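Local coordinates for protein 5-carboxymethyl-2-hydroxymuconate semialdehyde dehydrogenase (Thermus thermophilus, PDB 2D4E) that probably oxidises 5-carboxymethyl-2-hydroxymuconate semialdehyde to the corresponding carboxylic acid, with NAD as the hydride acceptor, at residues E24-H29 and L55-R60; P37-E42 and E63-R68; A439-R444 and G459-N464; L312-I317 and I418-E423. One frame throughout, in Å; residues are numbered along the deposited sequence.

Contact 1 of 4, residues E24-H29 and L55-R60; sequences ERPALH and LGVAAR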
loop_
_atom_site.group_PDB
_atom_site.type_symbol
_atom_site.label_atom_id
_atom_site.label_comp_id
_atom_site.label_asym_id
_atom_site.label_seq_id
_atom_site.Cartn_x
_atom_site.Cartn_y
_atom_site.Cartn_z
ATOM N N GLU C 24 44.835 26.274 2.749
ATOM C CA GLU C 24 44.787 27.353 3.722
ATOM C C GLU C 24 43.897 27.074 4.933
ATOM O O GLU C 24 44.250 27.413 6.063
ATOM C CB GLU C 24 44.300 28.637 3.041
ATOM C CG GLU C 24 43.919 29.744 4.019
ATOM C CD GLU C 24 43.055 30.826 3.386
ATOM O OE1 GLU C 24 41.995 30.485 2.809
ATOM O OE2 GLU C 24 43.429 32.017 3.477
ATOM N N ARG C 25 42.745 26.454 4.696
ATOM C CA ARG C 25 41.791 26.196 5.767
ATOM C C ARG C 25 41.619 24.750 6.228
ATOM O O ARG C 25 41.186 23.885 5.463
ATOM C CB ARG C 25 40.421 26.760 5.367
ATOM C CG ARG C 25 40.424 28.256 5.111
ATOM C CD ARG C 25 40.851 29.016 6.366
ATOM N NE ARG C 25 39.822 28.991 7.403
ATOM C CZ ARG C 25 38.688 29.687 7.345
ATOM N NH1 ARG C 25 38.438 30.467 6.300
ATOM N NH2 ARG C 25 37.801 29.597 8.330
ATOM N N PRO C 26 41.956 24.473 7.497
ATOM C CA PRO C 26 41.810 23.113 8.026
ATOM C C PRO C 26 40.325 22.754 8.019
ATOM O O PRO C 26 39.479 23.613 8.269
ATOM C CB PRO C 26 42.358 23.232 9.448
ATOM C CG PRO C 26 43.357 24.356 9.338
ATOM C CD PRO C 26 42.628 25.352 8.470
ATOM N N ALA C 27 40.003 21.502 7.716
ATOM C CA ALA C 27 38.606 21.066 7.700
ATOM C C ALA C 27 38.200 20.779 9.145
ATOM O O ALA C 27 38.687 19.829 9.753
ATOM C CB ALA C 27 38.457 19.813 6.841
ATOM N N LEU C 28 37.308 21.598 9.693
ATOM C CA LEU C 28 36.890 21.433 11.085
ATOM C C LEU C 28 35.589 20.668 11.295
ATOM O O LEU C 28 34.831 20.415 10.357
ATOM C CB LEU C 28 36.764 22.806 11.750
ATOM C CG LEU C 28 38.005 23.707 11.722
ATOM C CD1 LEU C 28 37.665 25.073 12.298
ATOM C CD2 LEU C 28 39.121 23.053 12.511
ATOM N N HIS C 29 35.342 20.299 12.547
ATOM C CA HIS C 29 34.118 19.604 12.910
ATOM C C HIS C 29 33.037 20.670 12.962
ATOM O O HIS C 29 33.332 21.863 13.004
ATOM C CB HIS C 29 34.207 18.998 14.319
ATOM C CG HIS C 29 35.452 18.211 14.578
ATOM N ND1 HIS C 29 35.777 17.071 13.875
ATOM C CD2 HIS C 29 36.437 18.383 15.493
ATOM C CE1 HIS C 29 36.908 16.573 14.346
ATOM N NE2 HIS C 29 37.328 17.351 15.328
ATOM N N LEU C 55 46.853 17.896 0.391
ATOM C CA LEU C 55 45.871 18.880 -0.069
ATOM C C LEU C 55 45.537 19.847 1.049
ATOM O O LEU C 55 45.314 21.040 0.825
ATOM C CB LEU C 55 44.573 18.192 -0.496
ATOM C CG LEU C 55 44.403 17.662 -1.916
ATOM C CD1 LEU C 55 43.075 16.915 -2.005
ATOM C CD2 LEU C 55 44.427 18.817 -2.910
ATOM N N GLY C 56 45.493 19.309 2.258
ATOM C CA GLY C 56 45.170 20.102 3.423
ATOM C C GLY C 56 45.033 19.178 4.612
ATOM O O GLY C 56 45.427 18.008 4.544
ATOM N N VAL C 57 44.475 19.690 5.702
ATOM C CA VAL C 57 44.314 18.887 6.902
ATOM C C VAL C 57 42.903 18.985 7.467
ATOM O O VAL C 57 42.182 19.945 7.207
ATOM C CB VAL C 57 45.336 19.322 7.991
ATOM C CG1 VAL C 57 46.754 19.246 7.430
ATOM C CG2 VAL C 57 45.037 20.739 8.463
ATOM N N ALA C 58 42.513 17.978 8.241
ATOM C CA ALA C 58 41.199 17.951 8.860
ATOM C C ALA C 58 41.369 17.640 10.341
ATOM O O ALA C 58 42.267 16.886 10.720
ATOM C CB ALA C 58 40.327 16.886 8.193
ATOM N N ALA C 59 40.509 18.222 11.175
ATOM C CA ALA C 59 40.565 17.996 12.619
ATOM C C ALA C 59 40.449 16.507 12.946
ATOM O O ALA C 59 39.601 15.802 12.393
ATOM C CB ALA C 59 39.452 18.772 13.311
ATOM N N ARG C 60 41.303 16.031 13.846
ATOM C CA ARG C 60 41.293 14.628 14.231
ATOM C C ARG C 60 40.384 14.423 15.433
ATOM O O ARG C 60 40.821 14.516 16.578
ATOM C CB ARG C 60 42.715 14.166 14.556
ATOM C CG ARG C 60 42.839 12.683 14.856
ATOM C CD ARG C 60 44.294 12.265 14.918
ATOM N NE ARG C 60 44.446 10.853 15.256
ATOM C CZ ARG C 60 45.610 10.214 15.286
ATOM N NH1 ARG C 60 46.732 10.859 14.996
ATOM N NH2 ARG C 60 45.657 8.930 15.609
HETATM O O HOH W 1 43.799 22.385 5.164
#
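H29 lays its imidazole over the methyl group of A59. The side chain starts from a CB that makes no contact with 55-60; with CG beside the backbone N (chi1 -49°), the ring swings back toward the strand. On one branch CD2 lies 3.7 Å from A59 CB, while ND1, on the other, accepts from the backbone N of Q226. Farther out, CE1 comes to 3.4 Å from A59 O, and NE2, 3.3 Å from A59 CB, is also hydrogen-bonded to S38 OG. The methyl sits over the face, 27° off the ring normal, a CH-pi contact that suits alanine: its lone methyl fits beneath a ring gripped at both nitrogens.

Beside this, A27 binds on both sides of A58. A27 N donates to V57 O at 2.7 Å, in the carbonyl plane, and A59 N returns a bond to A27 O at 2.8 Å. P26, lacking an N-H, contributes packing instead, its CB 3.8 Å from V57 CG2 as the two side chains run alongside each other. The small A27 and A58 meet through their methyls, and A27 also packs on F203 and T206 of helix 203-214. The segments run in nearly the same direction, 22° apart. This is a single beta bridge, by which the loop after helix 12-24 joins the edge of the two-stranded sheet 43-48/53-59.

Contact 2 of 4, residues P37-E42 and E63-R68; sequences PSESGE and EREVDR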
loop_
_atom_site.group_PDB
_atom_site.type_symbol
_atom_site.label_atom_id
_atom_site.label_comp_id
_atom_site.label_asym_id
_atom_site.label_seq_id
_atom_site.Cartn_x
_atom_site.Cartn_y
_atom_site.Cartn_z
ATOM N N PRO C 37 37.673 22.871 16.178
ATOM C CA PRO C 37 38.763 21.910 16.017
ATOM C C PRO C 37 38.612 20.878 17.120
ATOM O O PRO C 37 37.705 20.980 17.945
ATOM C CB PRO C 37 39.998 22.767 16.232
ATOM C CG PRO C 37 39.542 23.660 17.351
ATOM C CD PRO C 37 38.147 24.077 16.888
ATOM N N SER C 38 39.489 19.886 17.137
ATOM C CA SER C 38 39.442 18.887 18.192
ATOM C C SER C 38 40.022 19.586 19.421
ATOM O O SER C 38 40.806 20.525 19.283
ATOM C CB SER C 38 40.298 17.682 17.818
ATOM O OG SER C 38 39.851 17.116 16.602
ATOM N N GLU C 39 39.637 19.148 20.616
ATOM C CA GLU C 39 40.148 19.776 21.829
ATOM C C GLU C 39 41.660 19.610 21.933
ATOM O O GLU C 39 42.344 20.454 22.510
ATOM C CB GLU C 39 39.461 19.188 23.065
ATOM C CG GLU C 39 37.954 19.442 23.097
ATOM C CD GLU C 39 37.273 18.872 24.332
ATOM O OE1 GLU C 39 36.023 18.855 24.357
ATOM O OE2 GLU C 39 37.978 18.449 25.275
ATOM N N SER C 40 42.180 18.530 21.357
ATOM C CA SER C 40 43.614 18.257 21.388
ATOM C C SER C 40 44.374 19.113 20.372
ATOM O O SER C 40 45.601 19.204 20.422
ATOM C CB SER C 40 43.878 16.777 21.091
ATOM O OG SER C 40 43.660 16.486 19.719
ATOM N N GLY C 41 43.642 19.732 19.451
ATOM C CA GLY C 41 44.271 20.558 18.435
ATOM C C GLY C 41 44.875 19.728 17.312
ATOM O O GLY C 41 45.359 20.265 16.316
ATOM N N GLU C 42 44.842 18.413 17.474
ATOM C CA GLU C 42 45.392 17.499 16.485
ATOM C C GLU C 42 44.640 17.501 15.157
ATOM O O GLU C 42 43.431 17.741 15.104
ATOM C CB GLU C 42 45.413 16.076 17.043
ATOM C CG GLU C 42 46.495 15.829 18.077
ATOM C CD GLU C 42 46.515 14.390 18.564
ATOM O OE1 GLU C 42 46.449 13.471 17.716
ATOM O OE2 GLU C 42 46.605 14.176 19.793
ATOM N N GLU C 63 36.739 10.601 21.012
ATOM C CA GLU C 63 35.618 10.398 21.925
ATOM C C GLU C 63 34.973 11.683 22.411
ATOM O O GLU C 63 33.754 11.764 22.514
ATOM C CB GLU C 63 36.066 9.600 23.149
ATOM C CG GLU C 63 36.625 8.227 22.843
ATOM C CD GLU C 63 37.017 7.468 24.102
ATOM O OE1 GLU C 63 37.571 6.354 23.978
ATOM O OE2 GLU C 63 36.768 7.984 25.215
ATOM N N ARG C 64 35.795 12.678 22.725
ATOM C CA ARG C 64 35.299 13.957 23.222
ATOM C C ARG C 64 34.496 14.750 22.203
ATOM O O ARG C 64 33.459 15.327 22.530
ATOM C CB ARG C 64 36.464 14.812 23.730
ATOM C CG ARG C 64 36.852 14.523 25.162
ATOM C CD ARG C 64 38.007 15.400 25.612
ATOM N NE ARG C 64 38.063 15.488 27.067
ATOM C CZ ARG C 64 37.157 16.114 27.813
ATOM N NH1 ARG C 64 36.125 16.726 27.242
ATOM N NH2 ARG C 64 37.286 16.140 29.133
ATOM N N GLU C 65 34.975 14.795 20.968
ATOM C CA GLU C 65 34.259 15.527 19.935
ATOM C C GLU C 65 32.967 14.775 19.613
ATOM O O GLU C 65 31.903 15.378 19.420
ATOM C CB GLU C 65 35.140 15.685 18.687
ATOM C CG GLU C 65 36.331 16.638 18.889
ATOM C CD GLU C 65 37.430 16.068 19.781
ATOM O OE1 GLU C 65 38.172 16.872 20.388
ATOM O OE2 GLU C 65 37.566 14.822 19.866
ATOM N N VAL C 66 33.055 13.450 19.583
ATOM C CA VAL C 66 31.882 12.634 19.304
ATOM C C VAL C 66 30.843 12.816 20.412
ATOM O O VAL C 66 29.648 12.939 20.135
ATOM C CB VAL C 66 32.260 11.140 19.180
ATOM C CG1 VAL C 66 30.996 10.268 19.131
ATOM C CG2 VAL C 66 33.083 10.932 17.920
ATOM N N ASP C 67 31.297 12.847 21.663
ATOM C CA ASP C 67 30.378 13.015 22.787
ATOM C C ASP C 67 29.616 14.339 22.666
ATOM O O ASP C 67 28.403 14.386 22.850
ATOM C CB ASP C 67 31.146 12.946 24.113
ATOM C CG ASP C 67 30.237 13.067 25.323
ATOM O OD1 ASP C 67 29.249 12.312 25.417
ATOM O OD2 ASP C 67 30.510 13.918 26.189
ATOM N N ARG C 68 30.328 15.413 22.334
ATOM C CA ARG C 68 29.697 16.716 22.175
ATOM C C ARG C 68 28.704 16.718 21.009
ATOM O O ARG C 68 27.629 17.308 21.105
ATOM C CB ARG C 68 30.765 17.793 21.963
ATOM C CG ARG C 68 31.555 18.140 23.219
ATOM C CD ARG C 68 32.851 18.881 22.884
ATOM N NE ARG C 68 32.610 20.132 22.165
ATOM C CZ ARG C 68 33.565 20.868 21.598
ATOM N NH1 ARG C 68 34.836 20.483 21.662
ATOM N NH2 ARG C 68 33.249 21.990 20.964
HETATM O O HOH W 2 36.910 22.070 20.199
HETATM O O HOH W 3 40.559 16.020 21.440
#
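A type I beta turn, S38 to G41, docks on the first turns of helix 63-80, where the carboxylate of E39 forms a salt-bridge network with R64 and R68. The backbone N of E39 donates to E65 OE1 at 2.7 Å, nearly straight (162°). E65 reaches this N-H because its chain bends at chi2 (72°), and its other oxygen, OE2, accepts from the backbone N of G62; one glutamate thus serves two backbone amides. An alanine in place of E65 would probably leave both amides without their acceptor and set the turn freer to shift off the helix. The E39 chain, extended beyond CG, crosses R64 at about a right angle, and OE2 forms a salt bridge with R64 NH1 at 3.2 Å. R64 and R68 lie one helical turn apart, so both can reach the same carboxylate, although the bond from R68 NH1 to E39 OE1 is weak, at 3.4 Å. Glycine suits position 41, where phi is positive (79°). Water 2 completes the join in the plane of the R68 guanidinium, accepting from R68 NH1 and donating to P37 O at 2.6 Å.

Contact 3 of 4, residues A439-R444 and G459-N464; sequences AYVFTR and GMVYLN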
loop_
_atom_site.group_PDB
_atom_site.type_symbol
_atom_site.label_atom_id
_atom_site.label_comp_id
_atom_site.label_asym_id
_atom_site.label_seq_id
_atom_site.Cartn_x
_atom_site.Cartn_y
_atom_site.Cartn_z
ATOM N N ALA C 439 23.409 -7.336 -9.827
ATOM C CA ALA C 439 23.629 -8.357 -10.842
ATOM C C ALA C 439 23.134 -7.753 -12.151
ATOM O O ALA C 439 22.194 -6.963 -12.150
ATOM C CB ALA C 439 22.853 -9.628 -10.507
ATOM N N TYR C 440 23.782 -8.111 -13.256
ATOM C CA TYR C 440 23.414 -7.600 -14.574
ATOM C C TYR C 440 23.235 -8.765 -15.548
ATOM O O TYR C 440 24.120 -9.619 -15.690
ATOM C CB TYR C 440 24.497 -6.647 -15.086
ATOM C CG TYR C 440 24.831 -5.545 -14.104
ATOM C CD1 TYR C 440 25.664 -5.787 -13.012
ATOM C CD2 TYR C 440 24.276 -4.270 -14.240
ATOM C CE1 TYR C 440 25.937 -4.794 -12.079
ATOM C CE2 TYR C 440 24.538 -3.262 -13.309
ATOM C CZ TYR C 440 25.368 -3.531 -12.232
ATOM O OH TYR C 440 25.628 -2.548 -11.302
ATOM N N VAL C 441 22.091 -8.799 -16.220
ATOM C CA VAL C 441 21.806 -9.878 -17.145
ATOM C C VAL C 441 21.572 -9.375 -18.560
ATOM O O VAL C 441 20.730 -8.510 -18.795
ATOM C CB VAL C 441 20.570 -10.665 -16.699
ATOM C CG1 VAL C 441 20.383 -11.889 -17.586
ATOM C CG2 VAL C 441 20.712 -11.061 -15.230
ATOM N N PHE C 442 22.331 -9.928 -19.498
ATOM C CA PHE C 442 22.207 -9.553 -20.890
ATOM C C PHE C 442 21.770 -10.754 -21.725
ATOM O O PHE C 442 22.542 -11.680 -21.974
ATOM C CB PHE C 442 23.533 -8.981 -21.395
ATOM C CG PHE C 442 23.985 -7.758 -20.641
ATOM C CD1 PHE C 442 24.713 -7.878 -19.462
ATOM C CD2 PHE C 442 23.638 -6.483 -21.088
ATOM C CE1 PHE C 442 25.089 -6.744 -18.734
ATOM C CE2 PHE C 442 24.008 -5.343 -20.365
ATOM C CZ PHE C 442 24.734 -5.473 -19.187
ATOM N N THR C 443 20.510 -10.724 -22.135
ATOM C CA THR C 443 19.908 -11.776 -22.944
ATOM C C THR C 443 18.629 -11.172 -23.513
ATOM O O THR C 443 18.022 -10.302 -22.882
ATOM C CB THR C 443 19.544 -13.010 -22.083
ATOM O OG1 THR C 443 19.120 -14.081 -22.932
ATOM C CG2 THR C 443 18.406 -12.668 -21.101
ATOM N N ARG C 444 18.223 -11.613 -24.699
ATOM C CA ARG C 444 17.007 -11.088 -25.307
ATOM C C ARG C 444 15.798 -11.956 -24.971
ATOM O O ARG C 444 14.660 -11.531 -25.147
ATOM C CB ARG C 444 17.146 -10.999 -26.831
ATOM C CG ARG C 444 18.000 -9.852 -27.364
ATOM C CD ARG C 444 17.741 -9.705 -28.868
ATOM N NE ARG C 444 18.462 -8.608 -29.516
ATOM C CZ ARG C 444 19.680 -8.711 -30.041
ATOM N NH1 ARG C 444 20.338 -9.863 -29.995
ATOM N NH2 ARG C 444 20.233 -7.664 -30.638
ATOM N N GLY C 459 20.221 -7.529 -4.288
ATOM C CA GLY C 459 19.173 -6.584 -3.967
ATOM C C GLY C 459 18.669 -5.918 -5.234
ATOM O O GLY C 459 17.509 -5.511 -5.305
ATOM N N MET C 460 19.541 -5.816 -6.237
ATOM C CA MET C 460 19.197 -5.171 -7.507
ATOM C C MET C 460 19.640 -5.957 -8.739
ATOM O O MET C 460 20.787 -6.384 -8.831
ATOM C CB MET C 460 19.848 -3.785 -7.604
ATOM C CG MET C 460 19.156 -2.658 -6.856
ATOM S SD MET C 460 19.375 -2.792 -5.099
ATOM C CE MET C 460 21.151 -2.848 -4.979
ATOM N N VAL C 461 18.729 -6.128 -9.691
ATOM C CA VAL C 461 19.051 -6.818 -10.930
ATOM C C VAL C 461 18.719 -5.884 -12.091
ATOM O O VAL C 461 17.642 -5.284 -12.138
ATOM C CB VAL C 461 18.248 -8.127 -11.096
ATOM C CG1 VAL C 461 18.526 -8.737 -12.468
ATOM C CG2 VAL C 461 18.632 -9.123 -9.998
ATOM N N TYR C 462 19.668 -5.744 -13.008
ATOM C CA TYR C 462 19.488 -4.906 -14.181
ATOM C C TYR C 462 19.494 -5.802 -15.409
ATOM O O TYR C 462 20.425 -6.585 -15.626
ATOM C CB TYR C 462 20.612 -3.871 -14.271
ATOM C CG TYR C 462 20.578 -2.878 -13.133
ATOM C CD1 TYR C 462 19.803 -1.716 -13.213
ATOM C CD2 TYR C 462 21.272 -3.130 -11.949
ATOM C CE1 TYR C 462 19.722 -0.831 -12.134
ATOM C CE2 TYR C 462 21.200 -2.258 -10.872
ATOM C CZ TYR C 462 20.424 -1.111 -10.971
ATOM O OH TYR C 462 20.364 -0.250 -9.905
ATOM N N LEU C 463 18.436 -5.697 -16.200
ATOM C CA LEU C 463 18.309 -6.492 -17.406
ATOM C C LEU C 463 18.658 -5.652 -18.621
ATOM O O LEU C 463 18.056 -4.606 -18.859
ATOM C CB LEU C 463 16.883 -7.030 -17.536
ATOM C CG LEU C 463 16.389 -7.893 -16.368
ATOM C CD1 LEU C 463 14.956 -8.345 -16.631
ATOM C CD2 LEU C 463 17.315 -9.093 -16.192
ATOM N N ASN C 464 19.657 -6.107 -19.368
ATOM C CA ASN C 464 20.101 -5.435 -20.585
ATOM C C ASN C 464 20.475 -3.965 -20.471
ATOM O O ASN C 464 20.157 -3.159 -21.352
ATOM C CB ASN C 464 19.051 -5.620 -21.679
ATOM C CG ASN C 464 18.862 -7.076 -22.044
ATOM O OD1 ASN C 464 19.829 -7.839 -22.087
ATOM N ND2 ASN C 464 17.619 -7.471 -22.318
#
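V441 is bonded at both its N and its O: V441 N donates to Y462 O at 2.8 Å, and V441 O accepts from N464 N at 2.7 Å. One step back, Y462 N binds A439 O, while the bond from A439 N to M460 O is weak. At the far end the N464 side chain carries the pairing beyond the strands. With CG beside the backbone N (chi1 -62°), its amide reaches T443 from both ends: OD1 accepts T443 N on a lone pair at 3.0 Å, and ND2 donates to T443 O at 2.9 Å, the acceptor lying in the amide plane. Asparagine also tolerates the positive phi it has here. A leucine here would probably leave T443 N and T443 O without these mates and free the loop after strand 438-442 to move.

On one face the tyrosine rings of Y440 and Y462 lie side by side, planes 16° apart but slid so that they barely overlap; Y440 CE2 comes to 3.5 Å from Y462 CD2. On the other, V441 CB rests 3.7 Å from L463 CD2.

These parallel strands are the two arms of a beta-alpha-beta unit, and its helix, 446-455, covers the valine face, L452 on V441 and A453 on V461. Farther out, Y440 OH is held by T306 O and N467 ND2, and T443 OG1 by D283. Beyond M460, V461 and Y462 the sheet continues in parallel pairing with a strand of the second subunit, whose A502 packs on Y462.

Contact 4 of 4, residues L312-I317 and I418-E423; sequences LVEEKI and IPFKDE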
loop_
_atom_site.group_PDB
_atom_site.type_symbol
_atom_site.label_atom_id
_atom_site.label_comp_id
_atom_site.label_asym_id
_atom_site.label_seq_id
_atom_site.Cartn_x
_atom_site.Cartn_y
_atom_site.Cartn_z
ATOM N N LEU C 312 30.554 -13.021 -16.490
ATOM C CA LEU C 312 30.237 -14.396 -16.863
ATOM C C LEU C 312 29.743 -14.393 -18.299
ATOM O O LEU C 312 28.718 -13.789 -18.606
ATOM C CB LEU C 312 29.164 -14.961 -15.928
ATOM C CG LEU C 312 29.684 -15.317 -14.531
ATOM C CD1 LEU C 312 28.540 -15.374 -13.514
ATOM C CD2 LEU C 312 30.401 -16.654 -14.610
ATOM N N VAL C 313 30.475 -15.069 -19.178
ATOM C CA VAL C 313 30.121 -15.108 -20.587
ATOM C C VAL C 313 29.903 -16.531 -21.080
ATOM O O VAL C 313 30.709 -17.421 -20.812
ATOM C CB VAL C 313 31.224 -14.441 -21.437
ATOM C CG1 VAL C 313 30.796 -14.374 -22.896
ATOM C CG2 VAL C 313 31.526 -13.048 -20.891
ATOM N N GLU C 314 28.803 -16.743 -21.794
ATOM C CA GLU C 314 28.485 -18.065 -22.326
ATOM C C GLU C 314 29.667 -18.515 -23.188
ATOM O O GLU C 314 30.187 -17.742 -23.996
ATOM C CB GLU C 314 27.202 -18.001 -23.153
ATOM C CG GLU C 314 26.592 -19.357 -23.470
ATOM C CD GLU C 314 25.198 -19.244 -24.072
ATOM O OE1 GLU C 314 24.687 -18.105 -24.215
ATOM O OE2 GLU C 314 24.611 -20.298 -24.397
ATOM N N GLU C 315 30.083 -19.764 -23.000
ATOM C CA GLU C 315 31.227 -20.333 -23.705
ATOM C C GLU C 315 31.339 -20.095 -25.204
ATOM O O GLU C 315 32.401 -19.693 -25.684
ATOM C CB GLU C 315 31.309 -21.838 -23.433
ATOM C CG GLU C 315 31.617 -22.178 -21.983
ATOM C CD GLU C 315 31.740 -23.671 -21.736
ATOM O OE1 GLU C 315 31.977 -24.058 -20.569
ATOM O OE2 GLU C 315 31.599 -24.456 -22.701
ATOM N N LYS C 316 30.257 -20.336 -25.941
ATOM C CA LYS C 316 30.280 -20.186 -27.395
ATOM C C LYS C 316 30.671 -18.803 -27.906
ATOM O O LYS C 316 30.962 -18.646 -29.089
ATOM C CB LYS C 316 28.928 -20.591 -28.000
ATOM C CG LYS C 316 27.773 -19.655 -27.658
ATOM C CD LYS C 316 26.472 -20.070 -28.345
ATOM C CE LYS C 316 25.920 -21.369 -27.777
ATOM N NZ LYS C 316 24.593 -21.722 -28.366
ATOM N N ILE C 317 30.677 -17.799 -27.032
ATOM C CA ILE C 317 31.056 -16.450 -27.452
ATOM C C ILE C 317 32.127 -15.860 -26.552
ATOM O O ILE C 317 32.506 -14.698 -26.707
ATOM C CB ILE C 317 29.866 -15.477 -27.428
ATOM C CG1 ILE C 317 29.265 -15.425 -26.018
ATOM C CG2 ILE C 317 28.846 -15.882 -28.477
ATOM C CD1 ILE C 317 28.419 -14.193 -25.750
ATOM N N ILE C 418 34.739 -15.062 -16.558
ATOM C CA ILE C 418 34.532 -16.477 -16.266
ATOM C C ILE C 418 33.492 -17.061 -17.214
ATOM O O ILE C 418 32.417 -16.494 -17.387
ATOM C CB ILE C 418 34.030 -16.644 -14.820
ATOM C CG1 ILE C 418 34.964 -15.897 -13.868
ATOM C CG2 ILE C 418 33.959 -18.117 -14.448
ATOM C CD1 ILE C 418 34.363 -15.619 -12.505
ATOM N N PRO C 419 33.798 -18.211 -17.836
ATOM C CA PRO C 419 32.868 -18.856 -18.770
ATOM C C PRO C 419 31.784 -19.697 -18.109
ATOM O O PRO C 419 31.930 -20.138 -16.967
ATOM C CB PRO C 419 33.793 -19.723 -19.620
ATOM C CG PRO C 419 34.798 -20.189 -18.606
ATOM C CD PRO C 419 35.103 -18.899 -17.845
ATOM N N PHE C 420 30.683 -19.898 -18.825
ATOM C CA PHE C 420 29.613 -20.758 -18.334
ATOM C C PHE C 420 29.045 -21.465 -19.557
ATOM O O PHE C 420 29.013 -20.894 -20.652
ATOM C CB PHE C 420 28.546 -19.967 -17.546
ATOM C CG PHE C 420 27.745 -18.989 -18.364
ATOM C CD1 PHE C 420 26.720 -19.428 -19.203
ATOM C CD2 PHE C 420 27.974 -17.621 -18.245
ATOM C CE1 PHE C 420 25.929 -18.521 -19.904
ATOM C CE2 PHE C 420 27.192 -16.704 -18.938
ATOM C CZ PHE C 420 26.162 -17.153 -19.772
ATOM N N LYS C 421 28.641 -22.719 -19.385
ATOM C CA LYS C 421 28.125 -23.494 -20.507
ATOM C C LYS C 421 26.622 -23.369 -20.721
ATOM O O LYS C 421 26.138 -23.601 -21.824
ATOM C CB LYS C 421 28.503 -24.973 -20.348
ATOM C CG LYS C 421 27.705 -25.723 -19.297
ATOM C CD LYS C 421 28.163 -27.170 -19.194
ATOM C CE LYS C 421 27.136 -28.033 -18.470
ATOM N NZ LYS C 421 26.854 -27.534 -17.098
ATOM N N ASP C 422 25.884 -23.006 -19.676
ATOM C CA ASP C 422 24.439 -22.863 -19.801
ATOM C C ASP C 422 23.836 -22.011 -18.688
ATOM O O ASP C 422 24.525 -21.637 -17.736
ATOM C CB ASP C 422 23.777 -24.248 -19.837
ATOM C CG ASP C 422 24.057 -25.069 -18.592
ATOM O OD1 ASP C 422 23.877 -26.304 -18.651
ATOM O OD2 ASP C 422 24.443 -24.491 -17.554
ATOM N N GLU C 423 22.549 -21.709 -18.817
ATOM C CA GLU C 423 21.844 -20.878 -17.845
ATOM C C GLU C 423 22.042 -21.349 -16.409
ATOM O O GLU C 423 22.390 -20.558 -15.530
ATOM C CB GLU C 423 20.349 -20.833 -18.180
ATOM C CG GLU C 423 19.527 -19.984 -17.221
ATOM C CD GLU C 423 18.056 -19.899 -17.609
ATOM O OE1 GLU C 423 17.237 -19.564 -16.726
ATOM O OE2 GLU C 423 17.723 -20.152 -18.789
HETATM O O HOH W 4 25.688 -22.651 -23.990
#
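F420 slides its ring flat beneath the backbone of V313 and E314, with E314 N 3.2 Å above the ring plane. Its chi1 of 66° places CG between the backbone N and the carbonyl carbon, and this turns the ring under the neighbouring strand. L312 O meets the ring in its plane, 3.3 Å from F420 CE2. E314 crosses the phenylalanine at a slant: CB and CG pass by the rim, CB 3.5 Å from F420 CE1, and the carboxylate goes on to bind A282 N through OE1. A flat aromatic suits this site, since it can cover peptide groups with its face and meet a carbonyl at its edge; F281 and A426 pack against it from outside.

L312 and I418 run side by side on the same face, L312 CD2 3.6 Å from I418 CB, a close fit of branched chains. E315 lies alongside K421. Three backbone bonds join the segments, the shortest, from E315 N to F420 O at 2.8 Å, just past the end of strand 312-314. The strands cross at -40°, a marked twist. They are parallel neighbours in the mixed sheet of the aldehyde dehydrogenase catalytic domain, each leading into a helix.

Overall arrangement
The four contacts fall into two pairs on opposite sides of the chain's centre. Contacts 1 and 2, with centres 13 Å apart, share S38: its OG lies 2.8 Å from both H29 NE2 and R60 O, probable hydrogen bonds that tie bridge and turn together. Contacts 3 and 4 belong to one mixed sheet, at separate strand pairs, with nearest atoms about 7 Å apart. The nearest atoms of contacts 1 and 3 are about 28 Å apart, and the bound NAD lies between the two pairs. The side chain of M460 in contact 3 is about 7 Å from NAD, against about 14 Å for the side chain of E65 in contact 2; the side chain of A58 in contact 1 is about 10 Å from a sodium ion.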